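PDB 2AH5: COG0546: Predicted phosphatases, which is of unknown function but, as a member of the haloacid dehalogenase-like hydrolase family, probably hydrolyses a phosphorylated substrate. Local coordinates for residues A83-Q88 with L120-F125; I158-T163 with L178-G183. One frame throughout, in Å; residues are numbered along the deposited sequence.

Contact 1: A83-Q88 with L120-F125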
ATOM      1  N   ALA A  83      10.334  -0.523  -9.716  1.00 16.36           N
ATOM      2  CA  ALA A  83       8.957  -0.886  -9.418  1.00 15.17           C
ATOM      3  C   ALA A  83       8.231  -1.134 -10.743  1.00 15.61           C
ATOM      4  O   ALA A  83       8.632  -0.607 -11.787  1.00 15.11           O
ATOM      5  CB  ALA A  83       8.286   0.223  -8.644  1.00 15.82           C
ATOM      6  N   GLN A  84       7.189  -1.956 -10.692  1.00 14.36           N
ATOM      7  CA  GLN A  84       6.441  -2.337 -11.872  1.00 15.07           C
ATOM      8  C   GLN A  84       5.042  -2.768 -11.425  1.00 14.20           C
ATOM      9  O   GLN A  84       4.862  -3.283 -10.310  1.00 15.09           O
ATOM     10  CB  GLN A  84       7.169  -3.462 -12.612  1.00 15.33           C
ATOM     11  CG  GLN A  84       7.193  -4.797 -11.869  1.00 15.55           C
ATOM     12  CD  GLN A  84       8.172  -5.808 -12.478  1.00 18.16           C
ATOM     13  OE1 GLN A  84       9.404  -5.605 -12.455  1.00 23.40           O
ATOM     14  NE2 GLN A  84       7.638  -6.901 -13.004  1.00 21.39           N
ATOM     15  N   LEU A  85       4.039  -2.552 -12.269  1.00 13.95           N
ATOM     16  CA  LEU A  85       2.701  -3.030 -11.928  1.00 12.83           C
ATOM     17  C   LEU A  85       2.698  -4.540 -11.797  1.00 13.80           C
ATOM     18  O   LEU A  85       3.436  -5.234 -12.510  1.00 13.43           O
ATOM     19  CB  LEU A  85       1.688  -2.621 -12.995  1.00 12.19           C
ATOM     20  CG  LEU A  85       1.522  -1.117 -13.205  1.00 13.31           C
ATOM     21  CD1 LEU A  85       0.498  -0.881 -14.312  1.00 17.35           C
ATOM     22  CD2 LEU A  85       1.081  -0.406 -11.935  1.00 13.99           C
ATOM     23  N   PHE A  86       1.861  -5.058 -10.906  1.00 13.51           N
ATOM     24  CA  PHE A  86       1.608  -6.498 -10.899  1.00 15.16           C
ATOM     25  C   PHE A  86       0.879  -6.891 -12.195  1.00 15.28           C
ATOM     26  O   PHE A  86       0.244  -6.051 -12.830  1.00 14.93           O
ATOM     27  CB  PHE A  86       0.768  -6.905  -9.669  1.00 15.69           C
ATOM     28  CG  PHE A  86       1.555  -6.976  -8.404  1.00 16.10           C
ATOM     29  CD1 PHE A  86       2.429  -8.059  -8.163  1.00 13.27           C
ATOM     30  CD2 PHE A  86       1.440  -5.978  -7.437  1.00 14.73           C
ATOM     31  CE1 PHE A  86       3.162  -8.129  -6.984  1.00 15.93           C
ATOM     32  CE2 PHE A  86       2.196  -6.051  -6.239  1.00 14.03           C
ATOM     33  CZ  PHE A  86       3.044  -7.141  -6.029  1.00 16.37           C
ATOM     34  N   PRO A  87       0.984  -8.170 -12.602  1.00 16.64           N
ATOM     35  CA  PRO A  87       0.288  -8.590 -13.837  1.00 16.84           C
ATOM     36  C   PRO A  87      -1.219  -8.312 -13.775  1.00 16.32           C
ATOM     37  O   PRO A  87      -1.776  -8.394 -12.698  1.00 16.65           O
ATOM     38  CB  PRO A  87       0.544 -10.091 -13.867  1.00 17.07           C
ATOM     39  CG  PRO A  87       1.865 -10.261 -13.102  1.00 18.08           C
ATOM     40  CD  PRO A  87       1.760  -9.267 -11.982  1.00 16.69           C
ATOM     41  N   GLN A  88      -1.856  -7.963 -14.902  1.00 16.33           N
ATOM     42  CA  GLN A  88      -3.323  -7.760 -14.977  1.00 17.50           C
ATOM     43  C   GLN A  88      -3.883  -6.536 -14.197  1.00 15.94           C
ATOM     44  O   GLN A  88      -5.111  -6.307 -14.141  1.00 14.20           O
ATOM     45  CB  GLN A  88      -4.062  -9.050 -14.547  1.00 19.28           C
ATOM     46  CG  GLN A  88      -3.675 -10.320 -15.311  1.00 25.06           C
ATOM     47  CD  GLN A  88      -3.811 -10.166 -16.815  1.00 29.90           C
ATOM     48  OE1 GLN A  88      -2.816 -10.189 -17.546  1.00 33.52           O
ATOM     49  NE2 GLN A  88      -5.039  -9.982 -17.280  1.00 34.42           N
ATOM     50  N   LEU A 120       4.099   4.929 -13.425  1.00 16.24           N
ATOM     51  CA  LEU A 120       3.659   3.608 -13.860  1.00 15.90           C
ATOM     52  C   LEU A 120       2.403   3.662 -14.709  1.00 15.46           C
ATOM     53  O   LEU A 120       1.852   2.613 -15.089  1.00 14.95           O
ATOM     54  CB  LEU A 120       3.485   2.684 -12.655  1.00 16.79           C
ATOM     55  CG  LEU A 120       4.825   2.355 -11.975  1.00 17.29           C
ATOM     56  CD1 LEU A 120       4.579   1.637 -10.666  1.00 17.01           C
ATOM     57  CD2 LEU A 120       5.809   1.546 -12.851  1.00 21.45           C
ATOM     58  N   GLU A 121       2.009   4.894 -15.036  1.00 14.70           N
ATOM     59  CA  GLU A 121       0.918   5.189 -15.995  1.00 15.01           C
ATOM     60  C   GLU A 121      -0.480   4.816 -15.496  1.00 14.41           C
ATOM     61  O   GLU A 121      -1.367   4.525 -16.303  1.00 14.19           O
ATOM     62  CB  GLU A 121       1.240   4.523 -17.353  1.00 15.59           C
ATOM     63  CG  GLU A 121       2.649   4.897 -17.791  1.00 19.53           C
ATOM     64  CD  GLU A 121       2.970   4.607 -19.245  1.00 25.05           C
ATOM     65  OE1 GLU A 121       2.263   3.806 -19.892  1.00 25.75           O
ATOM     66  OE2 GLU A 121       3.967   5.191 -19.713  1.00 25.58           O
ATOM     67  N   ILE A 122      -0.678   4.864 -14.175  1.00 12.78           N
ATOM     68  CA  ILE A 122      -1.975   4.493 -13.573  1.00 13.16           C
ATOM     69  C   ILE A 122      -2.672   5.669 -12.869  1.00 12.52           C
ATOM     70  O   ILE A 122      -3.828   5.546 -12.461  1.00 13.89           O
ATOM     71  CB  ILE A 122      -1.881   3.253 -12.637  1.00 12.39           C
ATOM     72  CG1 ILE A 122      -0.971   3.499 -11.414  1.00 12.36           C
ATOM     73  CG2 ILE A 122      -1.462   1.986 -13.460  1.00 13.05           C
ATOM     74  CD1 ILE A 122      -1.199   2.478 -10.271  1.00 14.34           C
ATOM     75  N   HIS A 123      -1.993   6.808 -12.791  1.00 13.63           N
ATOM     76  CA  HIS A 123      -2.519   7.996 -12.098  1.00 14.03           C
ATOM     77  C   HIS A 123      -3.908   8.332 -12.657  1.00 14.05           C
ATOM     78  O   HIS A 123      -4.845   8.691 -11.925  1.00 14.23           O
ATOM     79  CB  HIS A 123      -1.535   9.190 -12.271  1.00 14.46           C
ATOM     80  CG  HIS A 123      -1.920  10.424 -11.506  1.00 17.48           C
ATOM     81  ND1 HIS A 123      -3.025  11.186 -11.822  1.00 21.31           N
ATOM     82  CD2 HIS A 123      -1.333  11.040 -10.449  1.00 18.95           C
ATOM     83  CE1 HIS A 123      -3.113  12.207 -10.985  1.00 21.46           C
ATOM     84  NE2 HIS A 123      -2.103  12.136 -10.136  1.00 20.89           N
ATOM     85  N   HIS A 124      -4.054   8.182 -13.968  1.00 14.43           N
ATOM     86  CA  HIS A 124      -5.272   8.630 -14.615  1.00 14.38           C
ATOM     87  C   HIS A 124      -6.558   7.827 -14.293  1.00 13.80           C
ATOM     88  O   HIS A 124      -7.687   8.281 -14.595  1.00 15.99           O
ATOM     89  CB  HIS A 124      -5.044   8.738 -16.118  1.00 14.70           C
ATOM     90  CG  HIS A 124      -4.954   7.417 -16.818  1.00 13.06           C
ATOM     91  ND1 HIS A 124      -3.786   6.693 -16.873  1.00 13.86           N
ATOM     92  CD2 HIS A 124      -5.873   6.702 -17.511  1.00 14.70           C
ATOM     93  CE1 HIS A 124      -3.988   5.583 -17.557  1.00 16.04           C
ATOM     94  NE2 HIS A 124      -5.248   5.554 -17.944  1.00 15.30           N
ATOM     95  N   PHE A 125      -6.409   6.654 -13.686  1.00 12.25           N
ATOM     96  CA  PHE A 125      -7.558   5.833 -13.315  1.00 12.33           C
ATOM     97  C   PHE A 125      -8.220   6.293 -12.015  1.00 12.09           C
ATOM     98  O   PHE A 125      -9.272   5.775 -11.651  1.00 14.50           O
ATOM     99  CB  PHE A 125      -7.143   4.381 -13.118  1.00 11.76           C
ATOM    100  CG  PHE A 125      -6.777   3.680 -14.388  1.00 12.60           C
ATOM    101  CD1 PHE A 125      -7.753   3.365 -15.334  1.00 14.58           C
ATOM    102  CD2 PHE A 125      -5.465   3.352 -14.643  1.00 14.19           C
ATOM    103  CE1 PHE A 125      -7.415   2.702 -16.508  1.00 15.26           C
ATOM    104  CE2 PHE A 125      -5.115   2.704 -15.808  1.00 14.44           C
ATOM    105  CZ  PHE A 125      -6.077   2.365 -16.735  1.00 11.78           C
TER
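L85 lies against L120 and I122 where strand 84-85, paired antiparallel with strand 16-17 in a two-stranded sheet, passes the Schellman motif that ends helix 110-119. In that motif E121, with positive phi, is the C-prime residue; I122 N bonds back to A117 O and E121 N to K118 O, and the turn delivers I122 to L85. The contact illustrates how van der Waals packing, without a hydrogen bond between the segments, can join a helix end to a short strand.

Two groups of apolar contacts carry it. In the first, chi1 of -61° puts L85 CG anti to the carbonyl carbon and swings its methyls onto L120 and I122. CD1 and CD2 of L85 both reach CG2 of I122, the two side chains running alongside one another and pointing opposite ways. L85 CD2 also meets L120 CB at 4.0 Å. In the second, L120 CD2 rests on the backbone of A83 and Q84, 4.1 Å from Q84 CA, while CD1 faces A83 CB more loosely, at 4.5 Å. V16 packs on A83, L85 and L120, while I90 of helix 89-97 touches L85 and I122.

Carbonyl groups take part only through van der Waals contact: A83 O lies 3.7 Å from L120 CD2, and L120 O lies 3.8 Å from L85 CD1.

Contact 2: I158-T163 with L178-G183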
ATOM      1  N   ILE A 158     -14.875   0.365   0.017  1.00 13.67           N
ATOM      2  CA  ILE A 158     -14.161  -0.882   0.283  1.00 13.46           C
ATOM      3  C   ILE A 158     -12.701  -0.580  -0.008  1.00 12.61           C
ATOM      4  O   ILE A 158     -12.399   0.210  -0.906  1.00 12.83           O
ATOM      5  CB  ILE A 158     -14.717  -2.072  -0.582  1.00 13.44           C
ATOM      6  CG1 ILE A 158     -14.014  -3.412  -0.261  1.00 12.86           C
ATOM      7  CG2 ILE A 158     -14.673  -1.785  -2.083  1.00 14.10           C
ATOM      8  CD1 ILE A 158     -14.868  -4.628  -0.715  1.00 13.45           C
ATOM      9  N   ILE A 159     -11.793  -1.156   0.772  1.00 12.75           N
ATOM     10  CA  ILE A 159     -10.355  -1.058   0.454  1.00 12.71           C
ATOM     11  C   ILE A 159      -9.856  -2.412  -0.059  1.00 12.55           C
ATOM     12  O   ILE A 159     -10.196  -3.489   0.497  1.00 12.61           O
ATOM     13  CB  ILE A 159      -9.519  -0.538   1.649  1.00 12.69           C
ATOM     14  CG1 ILE A 159      -8.061  -0.295   1.233  1.00 12.48           C
ATOM     15  CG2 ILE A 159      -9.647  -1.501   2.877  1.00 12.02           C
ATOM     16  CD1 ILE A 159      -7.262   0.502   2.271  1.00 13.28           C
ATOM     17  N   ILE A 160      -9.097  -2.350  -1.152  1.00 11.51           N
ATOM     18  CA  ILE A 160      -8.440  -3.497  -1.733  1.00 11.91           C
ATOM     19  C   ILE A 160      -6.996  -3.387  -1.276  1.00 11.95           C
ATOM     20  O   ILE A 160      -6.308  -2.415  -1.623  1.00 10.41           O
ATOM     21  CB  ILE A 160      -8.556  -3.437  -3.293  1.00 12.08           C
ATOM     22  CG1 ILE A 160     -10.058  -3.439  -3.680  1.00 12.29           C
ATOM     23  CG2 ILE A 160      -7.680  -4.546  -3.971  1.00 12.08           C
ATOM     24  CD1 ILE A 160     -10.405  -3.572  -5.181  1.00 13.32           C
ATOM     25  N   GLY A 161      -6.550  -4.348  -0.469  1.00 11.64           N
ATOM     26  CA  GLY A 161      -5.227  -4.248   0.144  1.00 12.70           C
ATOM     27  C   GLY A 161      -4.570  -5.572   0.479  1.00 13.66           C
ATOM     28  O   GLY A 161      -5.251  -6.606   0.542  1.00 13.29           O
ATOM     29  N   ASP A 162      -3.247  -5.524   0.688  1.00 13.61           N
ATOM     30  CA  ASP A 162      -2.433  -6.713   0.887  1.00 14.68           C
ATOM     31  C   ASP A 162      -1.873  -6.916   2.298  1.00 14.56           C
ATOM     32  O   ASP A 162      -1.202  -7.912   2.520  1.00 15.06           O
ATOM     33  CB  ASP A 162      -1.270  -6.773  -0.126  1.00 14.80           C
ATOM     34  CG  ASP A 162      -0.232  -5.676   0.100  1.00 15.99           C
ATOM     35  OD1 ASP A 162      -0.624  -4.500   0.225  1.00 18.59           O
ATOM     36  OD2 ASP A 162       0.975  -6.006   0.188  1.00 19.50           O
ATOM     37  N   THR A 163      -2.141  -6.006   3.236  1.00 14.09           N
ATOM     38  CA  THR A 163      -1.560  -6.103   4.589  1.00 14.55           C
ATOM     39  C   THR A 163      -2.551  -6.013   5.750  1.00 14.51           C
ATOM     40  O   THR A 163      -3.684  -5.504   5.609  1.00 13.84           O
ATOM     41  CB  THR A 163      -0.495  -4.994   4.844  1.00 14.52           C
ATOM     42  OG1 THR A 163      -1.152  -3.732   4.999  1.00 15.41           O
ATOM     43  CG2 THR A 163       0.552  -4.909   3.732  1.00 16.63           C
ATOM     44  N   LEU A 178     -11.224  -5.988   1.271  1.00 12.52           N
ATOM     45  CA  LEU A 178     -10.994  -7.027   0.287  1.00 12.42           C
ATOM     46  C   LEU A 178      -9.503  -7.375   0.304  1.00 12.08           C
ATOM     47  O   LEU A 178      -8.649  -6.548  -0.095  1.00 11.59           O
ATOM     48  CB  LEU A 178     -11.417  -6.544  -1.099  1.00 11.71           C
ATOM     49  CG  LEU A 178     -11.572  -7.621  -2.198  1.00 11.77           C
ATOM     50  CD1 LEU A 178     -12.467  -7.092  -3.299  1.00 12.60           C
ATOM     51  CD2 LEU A 178     -10.251  -8.130  -2.758  1.00 10.92           C
ATOM     52  N   ALA A 179      -9.189  -8.577   0.789  1.00 11.88           N
ATOM     53  CA  ALA A 179      -7.790  -9.003   0.933  1.00 12.05           C
ATOM     54  C   ALA A 179      -7.249  -9.533  -0.389  1.00 12.65           C
ATOM     55  O   ALA A 179      -7.920 -10.301  -1.069  1.00 14.05           O
ATOM     56  CB  ALA A 179      -7.644 -10.101   2.026  1.00 12.85           C
ATOM     57  N   ILE A 180      -6.019  -9.157  -0.721  1.00 12.27           N
ATOM     58  CA  ILE A 180      -5.362  -9.716  -1.905  1.00 12.38           C
ATOM     59  C   ILE A 180      -4.069 -10.397  -1.496  1.00 13.04           C
ATOM     60  O   ILE A 180      -3.394  -9.952  -0.557  1.00 12.62           O
ATOM     61  CB  ILE A 180      -5.160  -8.669  -3.037  1.00 11.63           C
ATOM     62  CG1 ILE A 180      -4.051  -7.636  -2.694  1.00 13.93           C
ATOM     63  CG2 ILE A 180      -6.548  -8.067  -3.436  1.00 11.87           C
ATOM     64  CD1 ILE A 180      -2.619  -8.083  -3.125  1.00 16.41           C
ATOM     65  N   THR A 181      -3.736 -11.494  -2.177  1.00 14.10           N
ATOM     66  CA  THR A 181      -2.642 -12.347  -1.715  1.00 16.51           C
ATOM     67  C   THR A 181      -1.489 -12.461  -2.714  1.00 17.02           C
ATOM     68  O   THR A 181      -0.570 -13.263  -2.495  1.00 18.02           O
ATOM     69  CB  THR A 181      -3.152 -13.769  -1.363  1.00 15.44           C
ATOM     70  OG1 THR A 181      -3.662 -14.378  -2.550  1.00 16.24           O
ATOM     71  CG2 THR A 181      -4.278 -13.718  -0.326  1.00 17.74           C
ATOM     72  N   TRP A 182      -1.557 -11.698  -3.812  1.00 17.03           N
ATOM     73  CA  TRP A 182      -0.474 -11.657  -4.818  1.00 18.13           C
ATOM     74  C   TRP A 182       0.644 -10.700  -4.389  1.00 19.11           C
ATOM     75  O   TRP A 182       1.652 -10.541  -5.103  1.00 19.69           O
ATOM     76  CB  TRP A 182      -1.007 -11.272  -6.213  1.00 17.79           C
ATOM     77  CG  TRP A 182      -1.524  -9.864  -6.334  1.00 16.16           C
ATOM     78  CD1 TRP A 182      -0.781  -8.707  -6.368  1.00 15.79           C
ATOM     79  CD2 TRP A 182      -2.893  -9.464  -6.474  1.00 15.80           C
ATOM     80  NE1 TRP A 182      -1.611  -7.615  -6.512  1.00 15.88           N
ATOM     81  CE2 TRP A 182      -2.912  -8.048  -6.566  1.00 15.40           C
ATOM     82  CE3 TRP A 182      -4.108 -10.161  -6.513  1.00 16.03           C
ATOM     83  CZ2 TRP A 182      -4.097  -7.315  -6.683  1.00 16.48           C
ATOM     84  CZ3 TRP A 182      -5.293  -9.427  -6.633  1.00 15.63           C
ATOM     85  CH2 TRP A 182      -5.281  -8.023  -6.722  1.00 16.77           C
ATOM     86  N   GLY A 183       0.455 -10.058  -3.239  1.00 19.19           N
ATOM     87  CA  GLY A 183       1.338  -8.976  -2.793  1.00 21.28           C
ATOM     88  C   GLY A 183       2.232  -9.332  -1.628  1.00 22.69           C
ATOM     89  O   GLY A 183       2.713 -10.471  -1.520  1.00 21.99           O
TER
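I159, G161, L178 and I180 join the two parallel strands of a beta-alpha-beta unit, strand 157-161, helix 164-173 and strand 176-180, in the Rossmann-like core of the HAD fold. The bonds zigzag in parallel register: L178 N to I159 O at 2.8 Å and G161 N to L178 O at 3.1 Å are both nearly straight. The third, I180 N to G161 O, is more bent, with 152° at the hydrogen.

The tight part is the buried face bearing I160 and L178. Here I160 CG2 meets I180 CG2 at 3.7 Å, the side chains crossing at about a right angle. With CG1 between the backbone N and the carbonyl carbon (chi1 72°), I180 brings CG1 beside G161 O; from there CD1 reaches D162 CB at 3.5 Å and lies over the centre of the W182 ring, 3.4 Å above its plane.

Beyond the strand ends the contact is looser. W182 and G183 are partly exposed, and D162 OD2 comes only within 4.0 Å of G183 C. The carboxylate is instead held by F184 N at OD2 and T14 OG1 at OD1.

V205 of helix 204-208 covers I160 and L178; on the other face helix 164-173 meets I159 and A179, and strand 6-9 flanks strand 157-161.

Contact 1 closes along the chain before contact 2 opens, and their centres lie about 16 Å apart, yet they meet through F86 of 83-88. F86 is edge-to-face with the W182 ring; it also touches the backbone of 182-183, CE1 3.4 Å from W182 O and CZ 4.1 Å from G183 CA. The pairing joins the loop after strand 84-85 to the loop after strand 176-180. Near both lies a DxDx(T/V) sequence of HAD type, D10, D12 and T14, whose aspartates in HAD relatives belong to the catalytic site, consistent with the same role here. Contact 2 thus probably borders the active site directly, through D162, whereas A83 of contact 1 lies nearby without touching the motif.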